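Local atomic coordinates of Cry23AA1 (Bacillus thuringiensis, PDB entry 4RHZ), a protein that is an aerolysin-family toxin that forms a binary complex with Cry37Aa1, binds zinc and probably acts by forming pores in target-cell membranes. Residues S72-E77 against T131-D136; N52-K57 against Y152-G157; R226-V231 against L249-L254; G221-R226 against A255-L260. All blocks are in the same frame, centred on the assembly; numbering follows the deposited sequence.

Contact 1: residues S72-E77 against T131-D136; sequences SFTWTE and THTWSD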
loop_
_atom_site.group_PDB
_atom_site.type_symbol
_atom_site.label_atom_id
_atom_site.label_comp_id
_atom_site.label_asym_id
_atom_site.label_seq_id
_atom_site.Cartn_x
_atom_site.Cartn_y
_atom_site.Cartn_z
ATOM N N SER A 72 21.761 -17.684 1.168
ATOM C CA SER A 72 21.327 -17.105 -0.065
ATOM C C SER A 72 19.860 -17.410 -0.189
ATOM O O SER A 72 19.444 -18.554 0.048
ATOM C CB SER A 72 21.968 -17.832 -1.268
ATOM O OG SER A 72 23.318 -17.504 -1.315
ATOM N N PHE A 73 19.127 -16.433 -0.686
ATOM C CA PHE A 73 17.688 -16.549 -0.843
ATOM C C PHE A 73 17.285 -16.044 -2.198
ATOM O O PHE A 73 17.871 -15.094 -2.751
ATOM C CB PHE A 73 16.992 -15.684 0.191
ATOM C CG PHE A 73 17.227 -16.131 1.580
ATOM C CD1 PHE A 73 18.131 -15.461 2.396
ATOM C CD2 PHE A 73 16.552 -17.216 2.070
ATOM C CE1 PHE A 73 18.334 -15.875 3.714
ATOM C CE2 PHE A 73 16.747 -17.652 3.382
ATOM C CZ PHE A 73 17.642 -16.966 4.211
ATOM N N THR A 74 16.265 -16.667 -2.719
ATOM C CA THR A 74 15.683 -16.146 -3.900
ATOM C C THR A 74 14.156 -16.107 -3.793
ATOM O O THR A 74 13.535 -17.011 -3.250
ATOM C CB THR A 74 16.193 -16.939 -5.095
ATOM O OG1 THR A 74 16.145 -16.088 -6.233
ATOM C CG2 THR A 74 15.376 -18.207 -5.337
ATOM N N TRP A 75 13.551 -15.054 -4.327
ATOM C CA TRP A 75 12.107 -15.026 -4.380
ATOM C C TRP A 75 11.546 -14.258 -5.589
ATOM O O TRP A 75 12.039 -13.188 -5.953
ATOM C CB TRP A 75 11.547 -14.465 -3.078
ATOM C CG TRP A 75 10.128 -14.816 -2.880
ATOM C CD1 TRP A 75 9.603 -16.060 -2.623
ATOM C CD2 TRP A 75 9.018 -13.910 -2.942
ATOM N NE1 TRP A 75 8.217 -15.975 -2.516
ATOM C CE2 TRP A 75 7.843 -14.664 -2.708
ATOM C CE3 TRP A 75 8.909 -12.525 -3.157
ATOM C CZ2 TRP A 75 6.565 -14.074 -2.684
ATOM C CZ3 TRP A 75 7.632 -11.933 -3.137
ATOM C CH2 TRP A 75 6.480 -12.704 -2.900
ATOM N N THR A 76 10.539 -14.828 -6.227
ATOM C CA THR A 76 9.931 -14.178 -7.389
ATOM C C THR A 76 8.524 -13.701 -7.025
ATOM O O THR A 76 7.671 -14.497 -6.686
ATOM C CB THR A 76 9.949 -15.050 -8.662
ATOM O OG1 THR A 76 9.519 -16.366 -8.319
ATOM C CG2 THR A 76 11.317 -15.144 -9.229
ATOM N N GLU A 77 8.363 -12.391 -6.983
ATOM C CA GLU A 77 7.084 -11.756 -6.644
ATOM C C GLU A 77 6.417 -11.330 -7.950
ATOM O O GLU A 77 7.074 -10.900 -8.916
ATOM C CB GLU A 77 7.274 -10.506 -5.790
ATOM C CG GLU A 77 7.906 -9.272 -6.550
ATOM C CD GLU A 77 7.586 -7.923 -5.857
ATOM O OE1 GLU A 77 7.383 -7.974 -4.606
ATOM O OE2 GLU A 77 7.519 -6.861 -6.537
ATOM N N THR A 131 6.699 -9.776 -13.059
ATOM C CA THR A 131 7.371 -10.501 -11.995
ATOM C C THR A 131 8.713 -9.882 -11.688
ATOM O O THR A 131 9.361 -9.253 -12.543
ATOM C CB THR A 131 7.628 -11.914 -12.338
ATOM O OG1 THR A 131 8.442 -11.898 -13.513
ATOM C CG2 THR A 131 6.303 -12.661 -12.539
ATOM N N HIS A 132 9.092 -10.013 -10.424
ATOM C CA HIS A 132 10.393 -9.564 -10.017
ATOM C C HIS A 132 11.058 -10.677 -9.200
ATOM O O HIS A 132 10.405 -11.429 -8.468
ATOM C CB HIS A 132 10.322 -8.200 -9.320
ATOM C CG HIS A 132 10.283 -7.042 -10.277
ATOM N ND1 HIS A 132 11.148 -6.927 -11.349
ATOM C CD2 HIS A 132 9.470 -5.960 -10.340
ATOM C CE1 HIS A 132 10.881 -5.819 -12.017
ATOM N NE2 HIS A 132 9.874 -5.212 -11.419
ATOM N N THR A 133 12.351 -10.844 -9.420
ATOM C CA THR A 133 13.095 -11.901 -8.742
ATOM C C THR A 133 13.991 -11.176 -7.771
ATOM O O THR A 133 14.885 -10.431 -8.193
ATOM C CB THR A 133 13.918 -12.762 -9.731
ATOM O OG1 THR A 133 13.002 -13.470 -10.574
ATOM C CG2 THR A 133 14.789 -13.816 -8.962
ATOM N N TRP A 134 13.668 -11.313 -6.488
ATOM C CA TRP A 134 14.534 -10.846 -5.395
ATOM C C TRP A 134 15.622 -11.926 -5.177
ATOM O O TRP A 134 15.343 -13.097 -5.230
ATOM C CB TRP A 134 13.709 -10.634 -4.107
ATOM C CG TRP A 134 12.653 -9.569 -4.256
ATOM C CD1 TRP A 134 11.465 -9.699 -4.901
ATOM C CD2 TRP A 134 12.700 -8.214 -3.770
ATOM N NE1 TRP A 134 10.771 -8.506 -4.866
ATOM C CE2 TRP A 134 11.500 -7.582 -4.171
ATOM C CE3 TRP A 134 13.642 -7.477 -3.067
ATOM C CZ2 TRP A 134 11.218 -6.233 -3.901
ATOM C CZ3 TRP A 134 13.372 -6.152 -2.779
ATOM C CH2 TRP A 134 12.157 -5.536 -3.213
ATOM N N SER A 135 16.869 -11.516 -5.022
ATOM C CA SER A 135 17.924 -12.453 -4.650
ATOM C C SER A 135 18.890 -11.791 -3.666
ATOM O O SER A 135 19.346 -10.682 -3.873
ATOM C CB SER A 135 18.628 -12.999 -5.909
ATOM O OG SER A 135 17.708 -13.771 -6.684
ATOM N N ASP A 136 19.177 -12.450 -2.565
ATOM C CA ASP A 136 19.982 -11.778 -1.592
ATOM C C ASP A 136 20.868 -12.839 -0.935
ATOM O O ASP A 136 20.486 -14.031 -0.848
ATOM C CB ASP A 136 19.045 -11.143 -0.531
ATOM C CG ASP A 136 18.308 -9.861 -1.027
ATOM O OD1 ASP A 136 17.050 -9.916 -1.219
ATOM O OD2 ASP A 136 18.963 -8.800 -1.164
#
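Phe73 pairs with Asp136 in the antiparallel ladder that joins strands 67-90 and 126-142 of the elongated aerolysin-type fold. Phe73 N donates to Asp136 O over 2.8 Å, and Asp136 N returns a bond to Phe73 O. The phenyl ring leads away from residues 131-136 and stacks on Tyr152. Thr74 faces Ser135 as a non-hydrogen-bonded pair on the hydroxyl-bearing side of the ladder. Ser135 is modelled in two positions, one of which brings Ser135 OG within 2.8 Å of Thr74 OG1, a hydrogen bond whose donor could be either. Trp75 and Trp134 share the other side without stacking: Trp134 CD1 reaches the edge of the Trp75 ring, 4.2 Å from Trp75 CE3. In the backbone Trp75 N donates almost straight, at 169°, to Trp134 O. Thr76 and Thr133 form the next non-hydrogen-bonded pair, their side chains running alongside each other, though the closest approach in the model is doubtful. Glu77 pairs with His132, which binds zinc together with His79 and Glu130, so this part of the ladder runs up to the metal site. The Glu77 carboxylate, turned 71° from the Trp134 indole plane, makes a weak hydrogen bond to Gly224 N through OE1. Glu77 CG sits between its own backbone N and carbonyl carbon (chi1 71°), the chain extended beyond it, which lays CG at the indole edge, in the ring plane, 3.4 Å from Trp134 NE1.

Contact 2: residues N52-K57 against Y152-G157; sequences NQLTTK and YIIQNG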
loop_
_atom_site.group_PDB
_atom_site.type_symbol
_atom_site.label_atom_id
_atom_site.label_comp_id
_atom_site.label_asym_id
_atom_site.label_seq_id
_atom_site.Cartn_x
_atom_site.Cartn_y
_atom_site.Cartn_z
ATOM N N ASN A 52 6.689 -9.780 5.617
ATOM C CA ASN A 52 6.248 -11.124 5.496
ATOM C C ASN A 52 7.489 -12.046 5.520
ATOM O O ASN A 52 8.450 -11.855 4.764
ATOM C CB ASN A 52 5.523 -11.327 4.121
ATOM C CG ASN A 52 4.189 -10.536 4.076
ATOM O OD1 ASN A 52 3.151 -10.996 4.603
ATOM N ND2 ASN A 52 4.293 -9.270 3.676
ATOM N N GLN A 53 7.417 -13.087 6.311
ATOM C CA GLN A 53 8.459 -14.042 6.307
ATOM C C GLN A 53 8.218 -15.125 5.281
ATOM O O GLN A 53 7.160 -15.771 5.287
ATOM C CB GLN A 53 8.565 -14.636 7.693
ATOM C CG GLN A 53 9.878 -15.288 7.838
ATOM C CD GLN A 53 9.783 -16.503 8.617
ATOM O OE1 GLN A 53 9.350 -17.552 8.104
ATOM N NE2 GLN A 53 10.197 -16.406 9.919
ATOM N N LEU A 54 9.196 -15.334 4.396
ATOM C CA LEU A 54 9.053 -16.316 3.306
ATOM C C LEU A 54 9.585 -17.701 3.545
ATOM O O LEU A 54 8.786 -18.650 3.383
ATOM C CB LEU A 54 9.604 -15.809 1.967
ATOM C CG LEU A 54 9.029 -14.395 1.688
ATOM C CD1 LEU A 54 9.797 -13.832 0.542
ATOM C CD2 LEU A 54 7.492 -14.430 1.412
ATOM N N THR A 55 10.899 -17.839 3.877
ATOM C CA THR A 55 11.471 -19.129 4.322
ATOM C C THR A 55 12.574 -18.773 5.236
ATOM O O THR A 55 12.963 -17.615 5.329
ATOM C CB THR A 55 12.354 -19.828 3.311
ATOM O OG1 THR A 55 12.606 -18.980 2.201
ATOM C CG2 THR A 55 11.943 -21.180 2.977
ATOM N N THR A 56 13.127 -19.809 5.857
ATOM C CA THR A 56 14.247 -19.629 6.704
ATOM C C THR A 56 15.297 -20.702 6.407
ATOM O O THR A 56 14.995 -21.845 5.977
ATOM C CB THR A 56 13.838 -19.688 8.194
ATOM O OG1 THR A 56 13.355 -21.002 8.409
ATOM C CG2 THR A 56 12.686 -18.772 8.506
ATOM N N LYS A 57 16.535 -20.314 6.660
ATOM C CA LYS A 57 17.640 -21.236 6.526
ATOM C C LYS A 57 18.302 -21.322 7.899
ATOM O O LYS A 57 18.670 -20.283 8.493
ATOM C CB LYS A 57 18.593 -20.715 5.448
ATOM C CG LYS A 57 18.059 -21.011 4.065
ATOM C CD LYS A 57 18.964 -20.773 2.916
ATOM C CE LYS A 57 18.206 -21.181 1.602
ATOM N NZ LYS A 57 19.035 -20.957 0.391
ATOM N N TYR A 152 14.178 -14.993 5.570
ATOM C CA TYR A 152 14.080 -14.015 4.472
ATOM C C TYR A 152 12.734 -13.292 4.566
ATOM O O TYR A 152 11.664 -13.930 4.579
ATOM C CB TYR A 152 14.198 -14.798 3.139
ATOM C CG TYR A 152 14.460 -13.959 1.926
ATOM C CD1 TYR A 152 15.361 -12.893 1.979
ATOM C CD2 TYR A 152 13.893 -14.294 0.695
ATOM C CE1 TYR A 152 15.649 -12.165 0.850
ATOM C CE2 TYR A 152 14.156 -13.532 -0.440
ATOM C CZ TYR A 152 15.017 -12.513 -0.355
ATOM O OH TYR A 152 15.330 -11.819 -1.467
ATOM N N ILE A 153 12.798 -11.969 4.686
ATOM C CA ILE A 153 11.631 -11.126 4.921
ATOM C C ILE A 153 11.417 -10.255 3.662
ATOM O O ILE A 153 12.382 -9.604 3.200
ATOM C CB ILE A 153 11.848 -10.073 6.070
ATOM C CG1 ILE A 153 11.921 -10.642 7.521
ATOM C CG2 ILE A 153 10.717 -9.100 6.107
ATOM C CD1 ILE A 153 11.567 -12.052 7.664
ATOM N N ILE A 154 10.188 -10.227 3.116
ATOM C CA ILE A 154 9.849 -9.278 2.035
ATOM C C ILE A 154 8.860 -8.230 2.588
ATOM O O ILE A 154 7.827 -8.584 3.186
ATOM C CB ILE A 154 9.387 -10.025 0.759
ATOM C CG1 ILE A 154 9.569 -9.172 -0.512
ATOM C CG2 ILE A 154 7.976 -10.522 0.882
ATOM C CD1 ILE A 154 8.884 -7.870 -0.477
ATOM N N GLN A 155 9.218 -6.969 2.458
ATOM C CA GLN A 155 8.416 -5.909 2.941
ATOM C C GLN A 155 7.489 -5.395 1.792
ATOM O O GLN A 155 7.955 -4.777 0.849
ATOM C CB GLN A 155 9.295 -4.797 3.494
ATOM C CG GLN A 155 8.534 -3.703 4.082
ATOM C CD GLN A 155 9.390 -2.726 4.804
ATOM O OE1 GLN A 155 9.554 -1.578 4.370
ATOM N NE2 GLN A 155 9.975 -3.171 5.937
ATOM N N ASN A 156 6.201 -5.669 1.932
ATOM C CA ASN A 156 5.146 -5.302 0.990
ATOM C C ASN A 156 4.479 -3.998 1.273
ATOM O O ASN A 156 4.196 -3.690 2.435
ATOM C CB ASN A 156 4.072 -6.370 0.978
ATOM C CG ASN A 156 4.152 -7.174 -0.250
ATOM O OD1 ASN A 156 4.993 -8.123 -0.362
ATOM N ND2 ASN A 156 3.337 -6.764 -1.280
ATOM N N GLY A 157 4.242 -3.230 0.213
ATOM C CA GLY A 157 3.398 -2.007 0.293
ATOM C C GLY A 157 2.237 -2.052 -0.712
ATOM O O GLY A 157 2.387 -2.626 -1.789
#
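Leu54 CD1 approaches the Tyr152 ring obliquely, 4.1 Å from Tyr152 CD2, while Tyr152 OH is hydrogen-bonded to Asp136. The other flat groups, the amides of Asn52 and Asn156, stand 86° apart and do not pair; Asn52 ND2 instead meets Asn156 CB at 4.0 Å. Between these two ends the backbones form an antiparallel ladder. Asn52 and Ile154 exchange two hydrogen bonds, both 2.9 Å between N and O. Further on, Leu54 N donates almost straight to Tyr152 O, but Tyr152 N turns to Thr55 O, one residue later. This extra residue, with Leu54 psi at -57°, is consistent with a beta bulge. On the side of the ladder that bears Gln53, Ile153 CD1 lies 3.7 Å from Gln53 CG. On the opposite side, in one of the two conformers of Ile154, CG1 is anti to the backbone N (chi1 -157°), which turns Ile154 CG2 to Leu54 CD1 at 3.8 Å. Strand 146-179 runs between strand 50-61 and strand 211-235, to which Ile153 is joined by a backbone hydrogen bond with Ile228. Beyond strand 50-61, Asn52 pairs in a parallel ladder with a strand of the Cry37AA1 chain, which carries the sheet across the interface.

Contact 3: residues R226-V231 against L249-L254; sequences RSIIQV and LINGSL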
loop_
_atom_site.group_PDB
_atom_site.type_symbol
_atom_site.label_atom_id
_atom_site.label_comp_id
_atom_site.label_asym_id
_atom_site.label_seq_id
_atom_site.Cartn_x
_atom_site.Cartn_y
_atom_site.Cartn_z
ATOM N N ARG A 226 11.168 -3.919 -0.267
ATOM C CA ARG A 226 12.527 -4.278 0.138
ATOM C C ARG A 226 12.556 -5.634 0.798
ATOM O O ARG A 226 11.495 -6.135 1.272
ATOM C CB ARG A 226 13.170 -3.260 1.027
ATOM C CG ARG A 226 12.266 -2.733 2.055
ATOM C CD ARG A 226 13.022 -2.578 3.262
ATOM N NE ARG A 226 13.181 -1.218 3.658
ATOM C CZ ARG A 226 14.305 -0.718 4.197
ATOM N NH1 ARG A 226 15.404 -1.475 4.365
ATOM N NH2 ARG A 226 14.328 0.564 4.558
ATOM N N SER A 227 13.745 -6.253 0.733
ATOM C CA SER A 227 14.022 -7.563 1.303
ATOM C C SER A 227 14.936 -7.311 2.516
ATOM O O SER A 227 15.699 -6.325 2.565
ATOM C CB SER A 227 14.667 -8.500 0.270
ATOM O OG SER A 227 15.961 -7.976 -0.118
ATOM N N ILE A 228 14.774 -8.144 3.534
ATOM C CA ILE A 228 15.576 -8.085 4.729
ATOM C C ILE A 228 15.967 -9.565 5.069
ATOM O O ILE A 228 15.172 -10.515 4.829
ATOM C CB ILE A 228 14.755 -7.482 5.864
ATOM C CG1 ILE A 228 14.545 -5.999 5.637
ATOM C CG2 ILE A 228 15.473 -7.635 7.228
ATOM C CD1 ILE A 228 13.466 -5.395 6.546
ATOM N N ILE A 229 17.193 -9.769 5.568
ATOM C CA ILE A 229 17.610 -11.087 6.100
ATOM C C ILE A 229 17.650 -10.955 7.591
ATOM O O ILE A 229 18.383 -10.124 8.135
ATOM C CB ILE A 229 18.950 -11.509 5.557
ATOM C CG1 ILE A 229 18.778 -11.821 4.053
ATOM C CG2 ILE A 229 19.435 -12.750 6.303
ATOM C CD1 ILE A 229 20.056 -11.953 3.302
ATOM N N GLN A 230 16.819 -11.715 8.278
ATOM C CA GLN A 230 16.689 -11.502 9.682
ATOM C C GLN A 230 17.373 -12.689 10.377
ATOM O O GLN A 230 16.981 -13.854 10.184
ATOM C CB GLN A 230 15.173 -11.458 10.030
ATOM C CG GLN A 230 14.830 -11.580 11.489
ATOM C CD GLN A 230 13.362 -11.909 11.729
ATOM O OE1 GLN A 230 12.496 -11.050 11.489
ATOM N NE2 GLN A 230 13.074 -13.107 12.280
ATOM N N VAL A 231 18.383 -12.400 11.191
ATOM C CA VAL A 231 19.242 -13.499 11.723
ATOM C C VAL A 231 19.122 -13.611 13.208
ATOM O O VAL A 231 19.419 -12.647 13.960
ATOM C CB VAL A 231 20.715 -13.318 11.334
ATOM C CG1 VAL A 231 21.582 -14.518 11.902
ATOM C CG2 VAL A 231 20.866 -13.283 9.771
ATOM N N LEU A 249 19.338 -7.680 11.996
ATOM C CA LEU A 249 18.750 -7.645 10.638
ATOM C C LEU A 249 19.720 -7.083 9.664
ATOM O O LEU A 249 20.348 -6.070 9.934
ATOM C CB LEU A 249 17.520 -6.774 10.631
ATOM C CG LEU A 249 16.416 -7.136 11.631
ATOM C CD1 LEU A 249 15.438 -5.971 11.726
ATOM C CD2 LEU A 249 15.743 -8.376 11.294
ATOM N N ILE A 250 19.865 -7.756 8.537
ATOM C CA ILE A 250 20.771 -7.320 7.503
ATOM C C ILE A 250 19.908 -6.873 6.267
ATOM O O ILE A 250 19.095 -7.652 5.754
ATOM C CB ILE A 250 21.652 -8.516 7.079
ATOM C CG1 ILE A 250 22.538 -8.997 8.236
ATOM C CG2 ILE A 250 22.514 -8.167 5.807
ATOM C CD1 ILE A 250 23.003 -10.422 7.983
ATOM N N ASN A 251 20.043 -5.622 5.832
ATOM C CA ASN A 251 19.409 -5.191 4.579
ATOM C C ASN A 251 19.799 -6.035 3.404
ATOM O O ASN A 251 21.001 -6.284 3.197
ATOM C CB ASN A 251 19.738 -3.767 4.312
ATOM C CG ASN A 251 19.127 -2.911 5.321
ATOM O OD1 ASN A 251 17.980 -3.172 5.773
ATOM N ND2 ASN A 251 19.849 -1.895 5.722
ATOM N N GLY A 252 18.774 -6.516 2.699
ATOM C CA GLY A 252 18.955 -7.274 1.472
ATOM C C GLY A 252 18.957 -6.280 0.325
ATOM O O GLY A 252 19.961 -5.634 0.124
ATOM N N SER A 253 17.815 -6.090 -0.348
ATOM C CA SER A 253 17.702 -5.224 -1.535
ATOM C C SER A 253 16.536 -4.225 -1.436
ATOM O O SER A 253 15.553 -4.480 -0.742
ATOM C CB SER A 253 17.436 -6.056 -2.792
ATOM O OG SER A 253 18.376 -7.066 -3.025
ATOM N N LEU A 254 16.638 -3.104 -2.142
ATOM C CA LEU A 254 15.485 -2.166 -2.318
ATOM C C LEU A 254 14.895 -2.458 -3.664
ATOM O O LEU A 254 15.633 -2.800 -4.571
ATOM C CB LEU A 254 15.960 -0.733 -2.391
ATOM C CG LEU A 254 16.652 -0.113 -1.203
ATOM C CD1 LEU A 254 16.980 1.343 -1.535
ATOM C CD2 LEU A 254 15.770 -0.238 0.065
HETATM O O HOH W 1 16.166 -3.698 2.919
#
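Ser227 OG accepts a 2.7 Å bond from Ser253 N and is also hydrogen-bonded to Asp136, whose other carboxylate oxygen holds Ser253 OG. The hydroxyl sits between the backbone N and carbonyl carbon of its own residue (chi1 64°), the position from which it meets the backbone of residues 249-254. Here the register slips: Arg226 faces Leu254, yet Ile228 faces Asn251, which defines a beta bulge. The backbone bonds register the distortion, since Gly252 N reaches Ser227 O at 3.1 Å from 47° above the carbonyl plane. A water bridges the two strands here, donating to Ser227 O at 2.7 Å and accepting from Arg226 NH1 at 2.8 Å; its bond to Asn251 OD1 is weak. Regular antiparallel pairing resumes at Ile229 and Ile250, where Ile250 N donates to Ile229 O at 179°. Leu249 CD2 lies tightly alongside the Gln230 chain, 3.3 Å from Gln230 CG. The Gln230 amide continues to Cys99 N and Lys97 O of the Cry37AA1 chain. Val231 CG2 closes the packing, 4.0 Å from Ile250 CD1. The whole is a beta hairpin of strands 211-235 and 246-254 with a bulge, part of the long sheet of this aerolysin-like protein.

Contact 4: residues G221-R226 against A255-L260; sequences GAQGLR and APNVTL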
loop_
_atom_site.group_PDB
_atom_site.type_symbol
_atom_site.label_atom_id
_atom_site.label_comp_id
_atom_site.label_asym_id
_atom_site.label_seq_id
_atom_site.Cartn_x
_atom_site.Cartn_y
_atom_site.Cartn_z
ATOM N N GLY A 221 -1.732 0.073 -6.739
ATOM C CA GLY A 221 -0.552 -0.866 -6.872
ATOM C C GLY A 221 -0.259 -1.663 -5.577
ATOM O O GLY A 221 -0.774 -1.326 -4.498
ATOM N N ALA A 222 0.576 -2.688 -5.693
ATOM C CA ALA A 222 1.003 -3.495 -4.569
ATOM C C ALA A 222 2.335 -4.019 -5.042
ATOM O O ALA A 222 2.400 -4.625 -6.107
ATOM C CB ALA A 222 0.024 -4.681 -4.335
ATOM N N GLN A 223 3.404 -3.774 -4.296
ATOM C CA GLN A 223 4.700 -4.404 -4.657
ATOM C C GLN A 223 5.546 -4.665 -3.441
ATOM O O GLN A 223 5.362 -4.045 -2.374
ATOM C CB GLN A 223 5.533 -3.506 -5.610
ATOM C CG GLN A 223 5.735 -2.195 -5.016
ATOM C CD GLN A 223 6.713 -1.342 -5.793
ATOM O OE1 GLN A 223 6.287 -0.417 -6.529
ATOM N NE2 GLN A 223 8.050 -1.610 -5.624
ATOM N N GLY A 224 6.556 -5.502 -3.661
ATOM C CA GLY A 224 7.630 -5.637 -2.689
ATOM C C GLY A 224 8.359 -4.330 -2.654
ATOM O O GLY A 224 8.694 -3.759 -3.722
ATOM N N LEU A 225 8.634 -3.847 -1.461
ATOM C CA LEU A 225 9.422 -2.653 -1.381
ATOM C C LEU A 225 10.883 -2.892 -1.082
ATOM O O LEU A 225 11.724 -2.112 -1.530
ATOM C CB LEU A 225 8.897 -1.738 -0.312
ATOM C CG LEU A 225 7.425 -1.360 -0.353
ATOM C CD1 LEU A 225 7.119 -0.733 1.014
ATOM C CD2 LEU A 225 7.165 -0.324 -1.522
ATOM N N ARG A 226 11.168 -3.919 -0.267
ATOM C CA ARG A 226 12.527 -4.278 0.138
ATOM C C ARG A 226 12.556 -5.634 0.798
ATOM O O ARG A 226 11.495 -6.135 1.272
ATOM C CB ARG A 226 13.170 -3.260 1.027
ATOM C CG ARG A 226 12.266 -2.733 2.055
ATOM C CD ARG A 226 13.022 -2.578 3.262
ATOM N NE ARG A 226 13.181 -1.218 3.658
ATOM C CZ ARG A 226 14.305 -0.718 4.197
ATOM N NH1 ARG A 226 15.404 -1.475 4.365
ATOM N NH2 ARG A 226 14.328 0.564 4.558
ATOM N N ALA A 255 13.584 -2.330 -3.832
ATOM C CA ALA A 255 13.006 -2.345 -5.220
ATOM C C ALA A 255 13.587 -1.208 -6.126
ATOM O O ALA A 255 13.998 -0.155 -5.622
ATOM C CB ALA A 255 11.489 -2.313 -5.166
ATOM N N PRO A 256 13.638 -1.418 -7.452
ATOM C CA PRO A 256 14.219 -0.336 -8.362
ATOM C C PRO A 256 13.580 1.058 -8.198
ATOM O O PRO A 256 14.291 2.129 -8.158
ATOM C CB PRO A 256 13.993 -0.859 -9.780
ATOM C CG PRO A 256 13.564 -2.349 -9.633
ATOM C CD PRO A 256 13.141 -2.608 -8.184
ATOM N N ASN A 257 12.258 1.044 -8.012
ATOM C CA ASN A 257 11.476 2.286 -7.875
ATOM C C ASN A 257 11.396 2.732 -6.456
ATOM O O ASN A 257 10.595 3.616 -6.156
ATOM C CB ASN A 257 10.057 2.122 -8.433
ATOM C CG ASN A 257 9.191 1.135 -7.599
ATOM O OD1 ASN A 257 9.718 0.173 -6.980
ATOM N ND2 ASN A 257 7.853 1.356 -7.602
ATOM N N VAL A 258 12.222 2.159 -5.576
ATOM C CA VAL A 258 12.168 2.509 -4.142
ATOM C C VAL A 258 13.488 3.124 -3.732
ATOM O O VAL A 258 14.555 2.698 -4.218
ATOM C CB VAL A 258 11.843 1.256 -3.229
ATOM C CG1 VAL A 258 12.188 1.511 -1.777
ATOM C CG2 VAL A 258 10.375 0.823 -3.364
ATOM N N THR A 259 13.398 4.090 -2.813
ATOM C CA THR A 259 14.495 4.927 -2.350
ATOM C C THR A 259 14.251 5.298 -0.862
ATOM O O THR A 259 13.110 5.166 -0.362
ATOM C CB THR A 259 14.627 6.219 -3.291
ATOM O OG1 THR A 259 14.978 5.813 -4.630
ATOM C CG2 THR A 259 15.700 7.207 -2.802
ATOM N N LEU A 260 15.300 5.701 -0.130
ATOM C CA LEU A 260 15.110 6.363 1.208
ATOM C C LEU A 260 15.982 7.624 1.467
ATOM O O LEU A 260 16.561 7.858 2.547
ATOM C CB LEU A 260 15.160 5.379 2.389
ATOM C CG LEU A 260 15.866 4.022 2.415
ATOM C CD1 LEU A 260 14.823 2.929 2.269
ATOM C CD2 LEU A 260 17.008 3.918 1.373
#
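Gln223 and Asn257 each have CG between their own backbone N and carbonyl carbon, at chi1 56° and 67°; with the Gln223 chain extended beyond CG, the two amides come at each other from opposite directions. They lie nearly coplanar, 5° apart, and exchange two hydrogen bonds. Asn257 ND2 donates to Gln223 OE1 over a short 2.6 Å, and Gln223 NE2 to Asn257 OD1 over 2.8 Å, each donor lying on a lone pair in the carbonyl plane. The remaining N-H of each amide is used too: Gln223 NE2 bonds Gly224 O at 2.9 Å, and Asn257 ND2 bonds Thr113 O. Rotation of both groups is thereby fixed. Ala255 CB lies beside the paired amides, 3.5 Å from Gln223 NE2, while Ala255 N donates to Leu225 O at 3.0 Å. On the apolar side, the Leu225 and Val258 side chains cross at about a right angle, CD2 of Leu225 3.9 Å from CG2 of Val258. Leu260, the last modelled residue, brings CD1 to 3.3 Å from Arg226 NH2. Leu225 and Arg226 both face Gln155, a classic beta bulge in strand 211-235. Gln223 lies beside the zinc-binding His79. The paired amides tie the type I turn, Ala255 to Val258, to the strand, and strand 258-259, which begins at the turn's last residue, joins a second sheet beside strand 111-119.

From the N terminus, residues 52-57 open the loop of contact 2, and residues 72-77 open contact 1 within it. Contact 1 closes first, at 131-136, and contact 2 follows at 152-157. The later pair repeats this nesting: 221-226 opens contact 4, 226-231 opens contact 3, which closes at 249-254 before contact 4 ends at 255-260; Arg226 belongs to both. No two loops cross. Backbone bonds from Ile153 to Ile228 and from Gln155 to Arg226 join the first pair to the second through strands 146-179 and 211-235. The Asp136 carboxylate links contact 1 to contacts 2 and 3, while contact 4 adds the C-terminal turn.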